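Long-range contact in phosphoinositol-specific phospholipase C (Pseudomonas sp., PDB 5FYP), which probably cleaves phosphoinositides at the glycerol-phosphate bond in a calcium-dependent manner: residues A[99-104]-A[142-147]. Sequence-based numbering, arbitrary orientation.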
loop_
_atom_site.group_PDB
_atom_site.type_symbol
_atom_site.label_atom_id
_atom_site.label_comp_id
_atom_site.label_asym_id
_atom_site.label_seq_id
_atom_site.Cartn_x
_atom_site.Cartn_y
_atom_site.Cartn_z
ATOM N N ASN A 99 -6.448 9.670 9.430
ATOM C CA ASN A 99 -6.598 11.123 9.496
ATOM C C ASN A 99 -5.288 11.875 9.633
ATOM O O ASN A 99 -5.154 12.970 9.076
ATOM C CB ASN A 99 -7.559 11.516 10.601
ATOM C CG ASN A 99 -8.985 11.576 10.099
ATOM O OD1 ASN A 99 -9.269 12.198 9.063
ATOM N ND2 ASN A 99 -9.882 10.984 10.834
ATOM N N ASP A 100 -4.301 11.260 10.285
ATOM C CA ASP A 100 -2.976 11.897 10.327
ATOM C C ASP A 100 -2.422 12.056 8.900
ATOM O O ASP A 100 -1.848 13.087 8.550
ATOM C CB ASP A 100 -1.997 11.067 11.148
ATOM C CG ASP A 100 -2.185 11.233 12.638
ATOM O OD1 ASP A 100 -2.886 12.167 13.062
ATOM O OD2 ASP A 100 -1.607 10.399 13.354
ATOM N N VAL A 101 -2.625 11.059 8.047
ATOM C CA VAL A 101 -2.180 11.127 6.644
ATOM C C VAL A 101 -3.002 12.166 5.888
ATOM O O VAL A 101 -2.461 12.979 5.143
ATOM C CB VAL A 101 -2.243 9.749 5.972
ATOM C CG1 VAL A 101 -1.817 9.854 4.521
ATOM C CG2 VAL A 101 -1.356 8.775 6.723
ATOM N N LYS A 102 -4.307 12.122 6.069
ATOM C CA LYS A 102 -5.207 13.060 5.391
ATOM C C LYS A 102 -4.833 14.518 5.722
ATOM O O LYS A 102 -4.746 15.378 4.856
ATOM C CB LYS A 102 -6.634 12.733 5.787
ATOM C CG LYS A 102 -7.697 13.455 4.977
ATOM C CD LYS A 102 -8.087 14.779 5.535
ATOM C CE LYS A 102 -9.266 15.319 4.748
ATOM N NZ LYS A 102 -9.579 16.721 5.070
ATOM N N ASN A 103 -4.593 14.769 7.005
ATOM C CA ASN A 103 -4.213 16.101 7.452
ATOM C C ASN A 103 -2.863 16.551 6.894
ATOM O O ASN A 103 -2.726 17.684 6.473
ATOM C CB ASN A 103 -4.207 16.166 8.975
ATOM C CG ASN A 103 -5.598 16.086 9.576
ATOM O OD1 ASN A 103 -6.593 16.428 8.940
ATOM N ND2 ASN A 103 -5.672 15.620 10.805
ATOM N N TRP A 104 -1.875 15.653 6.885
ATOM C CA TRP A 104 -0.581 15.989 6.285
ATOM C C TRP A 104 -0.792 16.336 4.810
ATOM O O TRP A 104 -0.263 17.328 4.298
ATOM C CB TRP A 104 0.427 14.839 6.457
ATOM C CG TRP A 104 1.793 15.178 5.930
ATOM C CD1 TRP A 104 2.861 15.613 6.665
ATOM C CD2 TRP A 104 2.233 15.141 4.571
ATOM N NE1 TRP A 104 3.929 15.848 5.866
ATOM C CE2 TRP A 104 3.570 15.583 4.568
ATOM C CE3 TRP A 104 1.631 14.775 3.351
ATOM C CZ2 TRP A 104 4.311 15.694 3.398
ATOM C CZ3 TRP A 104 2.371 14.893 2.198
ATOM C CH2 TRP A 104 3.701 15.316 2.232
ATOM N N ARG A 142 -14.616 7.871 3.529
ATOM C CA ARG A 142 -15.045 8.953 4.436
ATOM C C ARG A 142 -13.864 9.797 4.904
ATOM O O ARG A 142 -13.937 11.013 4.958
ATOM C CB ARG A 142 -15.799 8.383 5.627
ATOM C CG ARG A 142 -16.311 9.427 6.581
ATOM C CD ARG A 142 -17.375 8.824 7.500
ATOM N NE ARG A 142 -16.874 7.665 8.240
ATOM C CZ ARG A 142 -16.018 7.731 9.260
ATOM N NH1 ARG A 142 -15.548 8.892 9.680
ATOM N NH2 ARG A 142 -15.625 6.615 9.857
ATOM N N VAL A 143 -12.748 9.138 5.205
ATOM C CA VAL A 143 -11.562 9.866 5.633
ATOM C C VAL A 143 -10.930 10.637 4.472
ATOM O O VAL A 143 -10.700 11.841 4.571
ATOM C CB VAL A 143 -10.516 8.920 6.251
ATOM C CG1 VAL A 143 -9.202 9.646 6.512
ATOM C CG2 VAL A 143 -11.039 8.333 7.547
ATOM N N PHE A 144 -10.664 9.963 3.358
ATOM C CA PHE A 144 -9.852 10.548 2.289
ATOM C C PHE A 144 -10.616 11.274 1.202
ATOM O O PHE A 144 -10.023 12.095 0.511
ATOM C CB PHE A 144 -8.958 9.481 1.652
ATOM C CG PHE A 144 -7.886 8.979 2.587
ATOM C CD1 PHE A 144 -6.824 9.804 2.911
ATOM C CD2 PHE A 144 -7.936 7.717 3.135
ATOM C CE1 PHE A 144 -5.832 9.395 3.775
ATOM C CE2 PHE A 144 -6.953 7.292 4.008
ATOM C CZ PHE A 144 -5.898 8.122 4.347
ATOM N N GLN A 145 -11.900 10.938 1.059
ATOM C CA GLN A 145 -12.777 11.514 0.087
ATOM C C GLN A 145 -12.137 11.460 -1.297
ATOM O O GLN A 145 -11.617 10.421 -1.728
ATOM C CB GLN A 145 -13.120 12.932 0.565
ATOM C CG GLN A 145 -13.832 12.993 1.906
ATOM N N GLY A 146 -12.007 12.593 -1.947
ATOM C CA GLY A 146 -11.506 12.606 -3.290
ATOM C C GLY A 146 -10.023 12.451 -3.442
ATOM O O GLY A 146 -9.539 12.471 -4.563
ATOM N N LYS A 147 -9.276 12.275 -2.338
ATOM C CA LYS A 147 -7.828 12.097 -2.453
ATOM C C LYS A 147 -7.438 10.754 -3.047
ATOM O O LYS A 147 -6.330 10.599 -3.519
ATOM C CB LYS A 147 -7.138 12.250 -1.101
ATOM C CG LYS A 147 -7.195 13.645 -0.524
ATOM C CD LYS A 147 -6.523 13.681 0.853
ATOM C CE LYS A 147 -6.649 15.033 1.557
ATOM N NZ LYS A 147 -5.904 16.106 0.843
HETATM O O HOH W 1 -11.249 13.183 7.042
#
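The F144 ring meets helix 94-107 with its CE1 corner. V101 CG1 lies at the ring edge, near its plane, 4.1 Å from F144 CE1, while the backbone N of K102 approaches the same CE1 obliquely at 3.9 Å. One face is covered from within its own segment by V143 CG1, 4.0 Å above the ring plane and over its centre. That methyl is anti to the V143 backbone N (chi1 172°), the rotation that lets it also reach N99, whose OD1 stands 3.6 Å from V143 CG1. The amide of N99 has a second link: one water donates to both N99 OD1 and V143 O, bridging helix 94-107 to the end of helix 133-144. Topologically, segment 99-104 lies on helix 94-107, and segment 142-147 takes in the end of helix 133-144 and the turn after it, both flanking the parallel strands 114-120 and 184-189 of the TIM-barrel-type phospholipase fold; V101 and F144 both touch L116, and F144 also L186, so the ring fills the seam between helix 94-107, the end of helix 133-144 and the sheet. Beyond F144 the chain leaves helical geometry at Q145, with positive phi (51°), and a 3-10 turn brings K147 back toward helix 94-107. K102 runs past this helix end: its CG lies 3.4 Å from V143 O, and after the bend at chi2 (-89°) CD and CE stay close to that oxygen. K147 crosses it at about a right angle, its CE 3.9 Å from K102 CG. K102 NZ is salt-bridged to D106 OD2 and K147 NZ to D106 OD1, so the carboxylate gathers the two ammonium groups, their NZ atoms 5.6 Å apart; K147 NZ is also hydrogen-bonded to S105 OG. An alanine in place of K102 would probably leave V143 O and K147 CE without their aliphatic cover and D106 with K147 alone of this lysine pair.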